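PDB 1O5U: novel Thermotoga maritima enzyme TM1112, which is of unknown function but adopts the small beta-barrel fold of the cupin family and is thought to be an enzyme. Local coordinates for residues 39-44 and 88-93; 57-62 and 69-74; 33-38 and 95-100. One frame throughout, in Å; residues are numbered along the deposited sequence.

Interaction 1. Residues 39-44 and 88-93; sequences EVSEFD and WKVLEP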
loop_
_atom_site.group_PDB
_atom_site.type_symbol
_atom_site.label_atom_id
_atom_site.label_comp_id
_atom_site.label_asym_id
_atom_site.label_seq_id
_atom_site.Cartn_x
_atom_site.Cartn_y
_atom_site.Cartn_z
ATOM N N GLU A 39 -3.368 11.322 6.419
ATOM C CA GLU A 39 -4.181 11.378 7.615
ATOM C C GLU A 39 -5.460 10.584 7.388
ATOM O O GLU A 39 -5.741 10.195 6.276
ATOM C CB GLU A 39 -4.530 12.847 7.927
ATOM C CG GLU A 39 -5.540 13.427 6.954
ATOM C CD GLU A 39 -5.002 13.787 5.545
ATOM O OE1 GLU A 39 -3.749 13.811 5.267
ATOM O OE2 GLU A 39 -5.881 14.145 4.709
ATOM N N VAL A 40 -6.283 10.407 8.429
ATOM C CA VAL A 40 -7.596 9.754 8.275
ATOM C C VAL A 40 -8.419 10.516 7.211
ATOM O O VAL A 40 -8.564 11.742 7.283
ATOM C CB VAL A 40 -8.333 9.704 9.632
ATOM C CG1 VAL A 40 -9.809 9.337 9.486
ATOM C CG2 VAL A 40 -7.572 8.774 10.580
ATOM N N SER A 41 -8.963 9.781 6.251
ATOM C CA SER A 41 -9.497 10.306 5.012
ATOM C C SER A 41 -10.048 9.173 4.157
ATOM O O SER A 41 -9.819 7.993 4.458
ATOM C CB SER A 41 -8.410 11.054 4.228
ATOM O OG SER A 41 -7.319 10.216 3.889
ATOM N N GLU A 42 -10.738 9.536 3.080
ATOM C CA GLU A 42 -11.276 8.569 2.091
ATOM C C GLU A 42 -11.217 9.200 0.719
ATOM O O GLU A 42 -11.638 10.340 0.574
ATOM C CB GLU A 42 -12.723 8.176 2.433
ATOM C CG GLU A 42 -13.258 6.966 1.642
ATOM C CD GLU A 42 -14.550 6.336 2.200
ATOM O OE1 GLU A 42 -15.011 6.687 3.340
ATOM O OE2 GLU A 42 -15.096 5.439 1.506
ATOM N N PHE A 43 -10.653 8.493 -0.267
ATOM C CA PHE A 43 -10.385 9.085 -1.589
ATOM C C PHE A 43 -10.153 8.009 -2.623
ATOM O O PHE A 43 -9.655 6.919 -2.289
ATOM C CB PHE A 43 -9.146 9.975 -1.539
ATOM C CG PHE A 43 -7.904 9.267 -1.063
ATOM C CD1 PHE A 43 -7.069 8.579 -1.933
ATOM C CD2 PHE A 43 -7.577 9.257 0.279
ATOM C CE1 PHE A 43 -5.935 7.927 -1.457
ATOM C CE2 PHE A 43 -6.464 8.602 0.732
ATOM C CZ PHE A 43 -5.650 7.944 -0.114
ATOM N N ASP A 44 -10.507 8.327 -3.870
ATOM C CA ASP A 44 -10.261 7.428 -5.004
ATOM C C ASP A 44 -8.801 7.509 -5.426
ATOM O O ASP A 44 -8.187 8.548 -5.309
ATOM C CB ASP A 44 -11.150 7.778 -6.190
ATOM C CG ASP A 44 -12.605 7.425 -5.960
ATOM O OD1 ASP A 44 -12.905 6.635 -5.049
ATOM O OD2 ASP A 44 -13.517 7.884 -6.674
ATOM N N TRP A 88 -9.404 4.304 -1.279
ATOM C CA TRP A 88 -8.740 4.178 -0.003
ATOM C C TRP A 88 -9.571 4.789 1.113
ATOM O O TRP A 88 -10.057 5.922 0.986
ATOM C CB TRP A 88 -7.380 4.911 -0.031
ATOM C CG TRP A 88 -6.237 4.122 -0.629
ATOM C CD1 TRP A 88 -6.244 3.460 -1.806
ATOM C CD2 TRP A 88 -4.930 3.950 -0.077
ATOM N NE1 TRP A 88 -5.021 2.865 -2.019
ATOM C CE2 TRP A 88 -4.190 3.156 -0.978
ATOM C CE3 TRP A 88 -4.285 4.411 1.072
ATOM C CZ2 TRP A 88 -2.908 2.772 -0.727
ATOM C CZ3 TRP A 88 -2.997 4.050 1.293
ATOM C CH2 TRP A 88 -2.314 3.235 0.412
ATOM N N LYS A 89 -9.722 4.056 2.214
ATOM C CA LYS A 89 -10.283 4.610 3.460
ATOM C C LYS A 89 -9.246 4.465 4.542
ATOM O O LYS A 89 -8.983 3.341 5.028
ATOM C CB LYS A 89 -11.560 3.873 3.863
ATOM C CG LYS A 89 -12.280 4.559 5.022
ATOM C CD LYS A 89 -13.634 3.998 5.286
ATOM C CE LYS A 89 -14.265 4.740 6.465
ATOM N NZ LYS A 89 -15.553 4.127 6.923
ATOM N N VAL A 90 -8.591 5.567 4.861
ATOM C CA VAL A 90 -7.496 5.558 5.811
ATOM C C VAL A 90 -8.131 5.643 7.217
ATOM O O VAL A 90 -8.741 6.632 7.584
ATOM C CB VAL A 90 -6.557 6.743 5.611
ATOM C CG1 VAL A 90 -5.520 6.778 6.744
ATOM C CG2 VAL A 90 -5.876 6.742 4.216
ATOM N N LEU A 91 -8.048 4.563 7.976
ATOM C CA LEU A 91 -8.694 4.482 9.279
ATOM C C LEU A 91 -7.762 4.922 10.406
ATOM O O LEU A 91 -8.214 5.502 11.414
ATOM C CB LEU A 91 -9.117 3.032 9.525
ATOM C CG LEU A 91 -10.171 2.469 8.569
ATOM C CD1 LEU A 91 -10.335 1.000 8.833
ATOM C CD2 LEU A 91 -11.492 3.190 8.678
ATOM N N GLU A 92 -6.488 4.581 10.261
ATOM C CA GLU A 92 -5.429 5.093 11.145
ATOM C C GLU A 92 -4.380 5.744 10.283
ATOM O O GLU A 92 -3.980 5.168 9.265
ATOM C CB GLU A 92 -4.841 3.954 11.965
ATOM C CG GLU A 92 -5.888 3.272 12.842
ATOM C CD GLU A 92 -5.374 2.016 13.493
ATOM O OE1 GLU A 92 -4.158 1.736 13.413
ATOM O OE2 GLU A 92 -6.226 1.306 14.069
ATOM N N PRO A 93 -3.873 6.919 10.665
ATOM C CA PRO A 93 -2.905 7.628 9.816
ATOM C C PRO A 93 -1.788 6.747 9.299
ATOM O O PRO A 93 -1.135 6.018 10.074
ATOM C CB PRO A 93 -2.368 8.722 10.742
ATOM C CG PRO A 93 -3.441 8.934 11.678
ATOM C CD PRO A 93 -4.186 7.679 11.887
HETATM O O HOH W 1 -17.061 4.992 4.091
#
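The carbonyl O of Ser41 takes the backbone N of Val90 at 2.7 Å, while the CA of Lys89 leans on the same oxygen as a C-H donor. Two residues on, Phe43 and Trp88 exchange a full pair of backbone bonds, with Trp88 N 2.8 Å from Phe43 O; toward Val40 the pairing slackens, Ser41 N reaching Val90 O only weakly. The side chains of Phe43 and Trp88 run side by side on one face. Trp88 CB sits over the Phe43 ring, 3.8 Å from its centroid, and its hydrogens meet the pi face, set off toward the rim; the indole slides past with little overlap. Phe43 CG stands between its own N and carbonyl carbon (chi1 57°), which swings the ring across toward Trp88. Strands 41-46 and 85-90 are antiparallel neighbours at one margin of a cupin sheet, and just beyond, Leu91 and Glu92 form a classic bulge against Lys59. On the other face Glu42 and Lys89 cross, Glu42 OE1 staying 4.4 Å from Lys89 NZ, beyond a salt bridge; a water joins them, giving to Glu42 OE1 and weakly accepting from Lys89 NZ, and Arg87 salt-bridges the Glu42 carboxylate.

Interaction 2. Residues 57-62 and 69-74; sequences EGKVEV and KYVIEK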
loop_
_atom_site.group_PDB
_atom_site.type_symbol
_atom_site.label_atom_id
_atom_site.label_comp_id
_atom_site.label_asym_id
_atom_site.label_seq_id
_atom_site.Cartn_x
_atom_site.Cartn_y
_atom_site.Cartn_z
ATOM N N GLU A 57 3.286 2.502 9.448
ATOM C CA GLU A 57 2.248 2.776 10.413
ATOM C C GLU A 57 0.925 2.891 9.695
ATOM O O GLU A 57 0.880 3.298 8.548
ATOM C CB GLU A 57 2.485 4.108 11.131
ATOM C CG GLU A 57 3.794 4.238 11.884
ATOM C CD GLU A 57 3.890 3.318 13.117
ATOM O OE1 GLU A 57 2.868 2.821 13.641
ATOM O OE2 GLU A 57 5.038 3.095 13.570
ATOM N N GLY A 58 -0.148 2.560 10.401
ATOM C CA GLY A 58 -1.482 2.866 9.912
ATOM C C GLY A 58 -2.324 1.682 9.536
ATOM O O GLY A 58 -1.938 0.533 9.776
ATOM N N LYS A 59 -3.483 1.989 9.010
ATOM C CA LYS A 59 -4.502 0.971 8.679
ATOM C C LYS A 59 -5.387 1.593 7.638
ATOM O O LYS A 59 -5.917 2.704 7.835
ATOM C CB LYS A 59 -5.339 0.579 9.872
ATOM C CG LYS A 59 -6.428 -0.482 9.535
ATOM C CD LYS A 59 -7.250 -0.853 10.702
ATOM C CE LYS A 59 -8.150 -1.994 10.355
ATOM N NZ LYS A 59 -9.029 -2.410 11.558
ATOM N N VAL A 60 -5.594 0.866 6.541
ATOM C CA VAL A 60 -6.382 1.329 5.422
ATOM C C VAL A 60 -7.274 0.213 4.934
ATOM O O VAL A 60 -6.824 -0.929 4.893
ATOM C CB VAL A 60 -5.492 1.736 4.237
ATOM C CG1 VAL A 60 -6.307 2.384 3.135
ATOM C CG2 VAL A 60 -4.410 2.693 4.699
ATOM N N GLU A 61 -8.526 0.540 4.620
ATOM C CA GLU A 61 -9.462 -0.381 3.939
ATOM C C GLU A 61 -9.435 0.034 2.442
ATOM O O GLU A 61 -9.759 1.177 2.146
ATOM C CB GLU A 61 -10.889 -0.237 4.469
ATOM C CG GLU A 61 -11.134 -0.845 5.867
ATOM C CD GLU A 61 -12.484 -0.483 6.520
ATOM O OE1 GLU A 61 -13.169 0.496 6.093
ATOM O OE2 GLU A 61 -12.856 -1.147 7.554
ATOM N N VAL A 62 -9.066 -0.872 1.542
ATOM C CA VAL A 62 -9.085 -0.550 0.091
ATOM C C VAL A 62 -10.255 -1.332 -0.554
ATOM O O VAL A 62 -10.431 -2.489 -0.277
ATOM C CB VAL A 62 -7.740 -0.871 -0.541
ATOM C CG1 VAL A 62 -7.752 -0.674 -2.010
ATOM C CG2 VAL A 62 -6.626 -0.067 0.103
ATOM N N LYS A 69 -12.356 -6.174 -1.440
ATOM C CA LYS A 69 -12.052 -5.464 -0.215
ATOM C C LYS A 69 -10.851 -6.072 0.458
ATOM O O LYS A 69 -10.730 -7.297 0.561
ATOM C CB LYS A 69 -13.251 -5.514 0.722
ATOM C CG LYS A 69 -14.449 -4.732 0.110
ATOM C CD LYS A 69 -15.498 -4.401 1.122
ATOM C CE LYS A 69 -16.496 -3.358 0.636
ATOM N NZ LYS A 69 -15.969 -1.980 0.924
ATOM N N TYR A 70 -9.974 -5.198 0.916
ATOM C CA TYR A 70 -8.708 -5.588 1.527
ATOM C C TYR A 70 -8.458 -4.610 2.669
ATOM O O TYR A 70 -8.965 -3.477 2.646
ATOM C CB TYR A 70 -7.587 -5.363 0.525
ATOM C CG TYR A 70 -7.718 -6.134 -0.744
ATOM C CD1 TYR A 70 -7.312 -7.478 -0.837
ATOM C CD2 TYR A 70 -8.309 -5.550 -1.851
ATOM C CE1 TYR A 70 -7.457 -8.185 -2.061
ATOM C CE2 TYR A 70 -8.474 -6.259 -3.034
ATOM C CZ TYR A 70 -8.064 -7.571 -3.120
ATOM O OH TYR A 70 -8.234 -8.216 -4.316
ATOM N N VAL A 71 -7.719 -5.064 3.664
ATOM C CA VAL A 71 -7.204 -4.200 4.702
ATOM C C VAL A 71 -5.692 -4.329 4.625
ATOM O O VAL A 71 -5.117 -5.475 4.493
ATOM C CB VAL A 71 -7.724 -4.645 6.088
ATOM C CG1 VAL A 71 -6.958 -3.960 7.240
ATOM C CG2 VAL A 71 -9.184 -4.335 6.186
ATOM N N ILE A 72 -5.042 -3.191 4.744
ATOM C CA ILE A 72 -3.578 -3.168 4.848
ATOM C C ILE A 72 -3.192 -2.423 6.093
ATOM O O ILE A 72 -3.864 -1.475 6.490
ATOM C CB ILE A 72 -2.934 -2.561 3.622
ATOM C CG1 ILE A 72 -3.513 -1.209 3.294
ATOM C CG2 ILE A 72 -3.163 -3.465 2.421
ATOM C CD1 ILE A 72 -2.878 -0.556 2.031
ATOM N N GLU A 73 -2.168 -2.909 6.748
ATOM C CA GLU A 73 -1.793 -2.341 8.033
ATOM C C GLU A 73 -0.322 -2.476 8.279
ATOM O O GLU A 73 0.406 -3.008 7.410
ATOM C CB GLU A 73 -2.654 -2.892 9.151
ATOM C CG GLU A 73 -2.582 -4.335 9.364
ATOM C CD GLU A 73 -3.771 -4.888 10.170
ATOM O OE1 GLU A 73 -4.850 -4.213 10.490
ATOM O OE2 GLU A 73 -3.570 -6.046 10.462
ATOM N N LYS A 74 0.135 -1.961 9.438
ATOM C CA LYS A 74 1.569 -1.882 9.719
ATOM C C LYS A 74 2.216 -3.228 9.470
ATOM O O LYS A 74 1.748 -4.281 9.946
ATOM C CB LYS A 74 1.778 -1.424 11.180
ATOM C CG LYS A 74 3.201 -1.374 11.620
ATOM C CD LYS A 74 3.240 -0.862 13.077
ATOM C CE LYS A 74 4.666 -0.726 13.592
ATOM N NZ LYS A 74 4.679 -0.610 15.087
HETATM O O HOH W 2 -1.715 -1.365 11.891
#
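Ile72 turns its CG1 into the position between backbone N and carbonyl carbon (chi1 52°), and this carries the longer branch across to Val60, where CG1 lies 3.7 Å from Val60 CB. With chi2 fully extended, Ile72 CD1 reaches on to Val62 CG2, 4.2 Å away. Branched aliphatic side chains suit this inward face: Val60 and Val62 also touch Trp88 on the next strand, and Tyr70 and Ile72 rest on Ile17.

The backbones meet in two pairs of antiparallel bonds. Val60 and Ile72 exchange theirs at 2.9 Å from Val60 N to Ile72 O, the return bond from Ile72 N being nearly straight at 168°. Val62 and Tyr70 repeat the pattern, with Val62 N 2.8 Å from Tyr70 O. Near Gly58 the pairing frays: Lys74 N makes only a weak bond to Gly58 O, and a water fills in, giving a hydrogen to Gly58 O at 2.9 Å and accepting one from Lys74 N. Glycine is called for here because at its backbone angles a CB would press on the preceding carbonyl.

The opposite face bears long, polar or solvent-tolerant residues. Lys59 stretches alongside Glu73, its CE also 3.9 Å from Val71 CG1, while Glu61 CG lies beside Val71 CG2; the aliphatic stems of Lys59 and Glu61 thus pack on Val71 while their ends are charged. At the frayed end the extended Lys74 runs beside the bent Glu57; their charged ends, Glu57 OE2 and Lys74 NZ, stay 4.0 Å apart, an attraction short of a salt bridge. The whole is a beta hairpin of strands 58-64 and 69-73, the latter outermost in its sheet within this chain, and antiparallel hairpins of this kind build the cupin barrel.

Interaction 3. Residues 33-38 and 95-100; sequences WPIWEK and RKHYNL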
loop_
_atom_site.group_PDB
_atom_site.type_symbol
_atom_site.label_atom_id
_atom_site.label_comp_id
_atom_site.label_asym_id
_atom_site.label_seq_id
_atom_site.Cartn_x
_atom_site.Cartn_y
_atom_site.Cartn_z
ATOM N N TRP A 33 13.380 3.793 -0.214
ATOM C CA TRP A 33 12.276 4.210 -1.024
ATOM C C TRP A 33 11.702 5.488 -0.436
ATOM O O TRP A 33 11.677 5.622 0.797
ATOM C CB TRP A 33 11.194 3.154 -1.029
ATOM C CG TRP A 33 11.532 1.821 -1.685
ATOM C CD1 TRP A 33 12.640 1.472 -2.332
ATOM C CD2 TRP A 33 10.648 0.692 -1.750
ATOM N NE1 TRP A 33 12.553 0.168 -2.781
ATOM C CE2 TRP A 33 11.330 -0.336 -2.428
ATOM C CE3 TRP A 33 9.369 0.442 -1.252
ATOM C CZ2 TRP A 33 10.746 -1.586 -2.681
ATOM C CZ3 TRP A 33 8.767 -0.790 -1.523
ATOM C CH2 TRP A 33 9.473 -1.793 -2.199
ATOM N N PRO A 34 11.134 6.368 -1.257
ATOM C CA PRO A 34 10.419 7.546 -0.717
ATOM C C PRO A 34 9.305 7.198 0.261
ATOM O O PRO A 34 8.739 6.089 0.200
ATOM C CB PRO A 34 9.802 8.194 -1.966
ATOM C CG PRO A 34 9.824 7.113 -3.011
ATOM C CD PRO A 34 11.026 6.292 -2.729
ATOM N N ILE A 35 8.951 8.170 1.097
ATOM C CA ILE A 35 7.959 8.002 2.144
ATOM C C ILE A 35 6.758 8.867 1.800
ATOM O O ILE A 35 6.907 10.019 1.377
ATOM C CB ILE A 35 8.553 8.371 3.525
ATOM C CG1 ILE A 35 9.592 7.317 3.966
ATOM C CG2 ILE A 35 7.415 8.364 4.581
ATOM C CD1 ILE A 35 10.462 7.727 5.189
ATOM N N TRP A 36 5.576 8.312 2.023
ATOM C CA TRP A 36 4.282 8.964 1.836
ATOM C C TRP A 36 3.463 8.765 3.117
ATOM O O TRP A 36 3.488 7.698 3.745
ATOM C CB TRP A 36 3.548 8.336 0.684
ATOM C CG TRP A 36 2.187 8.884 0.362
ATOM C CD1 TRP A 36 1.911 9.906 -0.452
ATOM C CD2 TRP A 36 0.934 8.315 0.732
ATOM N NE1 TRP A 36 0.551 10.061 -0.579
ATOM C CE2 TRP A 36 -0.071 9.098 0.154
ATOM C CE3 TRP A 36 0.558 7.237 1.518
ATOM C CZ2 TRP A 36 -1.404 8.818 0.303
ATOM C CZ3 TRP A 36 -0.770 6.972 1.689
ATOM C CH2 TRP A 36 -1.744 7.764 1.074
ATOM N N GLU A 37 2.763 9.813 3.524
ATOM C CA GLU A 37 1.896 9.751 4.687
ATOM C C GLU A 37 0.534 10.336 4.350
ATOM O O GLU A 37 0.427 11.269 3.550
ATOM C CB GLU A 37 2.500 10.625 5.792
ATOM C CG GLU A 37 3.764 10.096 6.366
ATOM C CD GLU A 37 4.201 10.924 7.581
ATOM O OE1 GLU A 37 3.611 10.782 8.660
ATOM O OE2 GLU A 37 5.114 11.722 7.430
ATOM N N LYS A 38 -0.478 9.890 5.063
ATOM C CA LYS A 38 -1.835 10.369 4.840
ATOM C C LYS A 38 -2.607 10.263 6.132
ATOM O O LYS A 38 -2.549 9.251 6.832
ATOM C CB LYS A 38 -2.547 9.543 3.797
ATOM C CG LYS A 38 -3.852 10.096 3.270
ATOM C CD LYS A 38 -3.574 11.289 2.457
ATOM C CE LYS A 38 -4.742 11.722 1.701
ATOM N NZ LYS A 38 -5.699 12.315 2.593
ATOM N N ARG A 95 1.769 5.794 7.210
ATOM C CA ARG A 95 3.133 6.138 6.775
ATOM C C ARG A 95 3.683 4.941 6.045
ATOM O O ARG A 95 3.621 3.820 6.533
ATOM C CB ARG A 95 4.048 6.510 7.929
ATOM C CG ARG A 95 5.422 6.858 7.516
ATOM C CD ARG A 95 6.299 7.374 8.651
ATOM N NE ARG A 95 5.700 8.516 9.305
ATOM C CZ ARG A 95 5.639 8.710 10.602
ATOM N NH1 ARG A 95 5.028 9.786 11.052
ATOM N NH2 ARG A 95 6.169 7.852 11.461
ATOM N N LYS A 96 4.200 5.149 4.842
ATOM C CA LYS A 96 4.709 4.025 4.057
ATOM C C LYS A 96 5.890 4.420 3.218
ATOM O O LYS A 96 6.064 5.621 2.864
ATOM C CB LYS A 96 3.599 3.472 3.160
ATOM C CG LYS A 96 3.172 4.369 2.092
ATOM C CD LYS A 96 1.907 3.886 1.382
ATOM C CE LYS A 96 1.901 4.409 -0.049
ATOM N NZ LYS A 96 0.918 3.613 -0.867
ATOM N N HIS A 97 6.722 3.421 2.923
ATOM C CA HIS A 97 7.731 3.496 1.841
ATOM C C HIS A 97 7.065 2.984 0.553
ATOM O O HIS A 97 6.281 2.015 0.615
ATOM C CB HIS A 97 8.958 2.622 2.184
ATOM C CG HIS A 97 9.890 3.235 3.186
ATOM N ND1 HIS A 97 10.815 4.197 2.840
ATOM C CD2 HIS A 97 10.068 2.999 4.511
ATOM C CE1 HIS A 97 11.489 4.573 3.918
ATOM N NE2 HIS A 97 11.064 3.851 4.950
ATOM N N TYR A 98 7.360 3.601 -0.602
ATOM C CA TYR A 98 6.712 3.201 -1.857
ATOM C C TYR A 98 7.671 3.227 -3.021
ATOM O O TYR A 98 8.603 4.020 -3.052
ATOM C CB TYR A 98 5.437 4.022 -2.149
ATOM C CG TYR A 98 5.732 5.426 -2.562
ATOM C CD1 TYR A 98 5.933 5.763 -3.901
ATOM C CD2 TYR A 98 5.893 6.416 -1.617
ATOM C CE1 TYR A 98 6.253 7.089 -4.265
ATOM C CE2 TYR A 98 6.191 7.710 -1.971
ATOM C CZ TYR A 98 6.377 8.055 -3.270
ATOM O OH TYR A 98 6.709 9.384 -3.572
ATOM N N ASN A 99 7.456 2.308 -3.962
ATOM C CA ASN A 99 8.320 2.143 -5.145
ATOM C C ASN A 99 7.408 1.975 -6.332
ATOM O O ASN A 99 6.597 1.082 -6.344
ATOM C CB ASN A 99 9.236 0.909 -5.001
ATOM C CG ASN A 99 10.258 0.787 -6.106
ATOM O OD1 ASN A 99 11.039 1.732 -6.371
ATOM N ND2 ASN A 99 10.282 -0.382 -6.774
ATOM N N LEU A 100 7.498 2.894 -7.287
ATOM C CA LEU A 100 6.748 2.805 -8.546
ATOM C C LEU A 100 7.574 1.994 -9.508
ATOM O O LEU A 100 8.784 2.151 -9.536
ATOM C CB LEU A 100 6.509 4.206 -9.111
ATOM C CG LEU A 100 5.841 5.201 -8.170
ATOM C CD1 LEU A 100 5.653 6.517 -8.890
ATOM C CD2 LEU A 100 4.526 4.653 -7.698
HETATM O O HOH W 3 6.727 11.042 -1.273
#
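Trp36 N gives to Lys96 O at 2.9 Å and Lys96 N to Trp36 O in return, with Tyr98 N reaching Pro34 O, an acceptor supplied by a residue that has no N-H of its own. His97 ND1 donates at 2.6 Å to Trp33 O, which lies in the plane of the imidazole. A water bridges Ile35 O and Tyr98 OH. On the face of Ile35, Glu37 and Arg95, Glu37 OE1 receives Arg95 NH1 at 3.0 Å and, weakly, Arg95 NE, lying at the guanidinium edge with the carboxylate turned 79° to it. Three CH-pi contacts add to these: Asn99 CB sits over the six-membered ring of Trp33, 3.5 Å from its centroid, its amide stacked on the indole; Pro34 CG lies over Tyr98, and Ile35 CG1 over the His97 imidazole. With an alanine at Trp33 the ring under Asn99 CB is gone, and the amide is likely to turn more freely. Lys96 CG stands between backbone N and carbonyl carbon (chi1 68°), and the extended chain brings CE within 3.5 Å of Trp36 CE3. Its NZ is covalently linked to an unidentified ligand, consistent with an amine able to react, in what may be a pocket.

After strand 16-18 and helix 22-28 the chain enters strand 35-38, which strand 93-100 meets only near the C terminus, so interaction 3 closes the longest loop. Inside it lies interaction 1, where strand 41-46, following directly, pairs with 85-90, and inside that lies the short hairpin of interaction 2; all three nest and none cross. Interactions 1 and 2 share one sheet, since strands 85-90 and 58-64 are neighbours in it, probably hydrogen-bonded through Glu61 N and Lys89 O. Interaction 3 belongs to the other sheet, yet Glu57 O meets Arg95 N where the chain turns from one to the other, and Trp88 packs against Trp36 and Lys96 between the sheets.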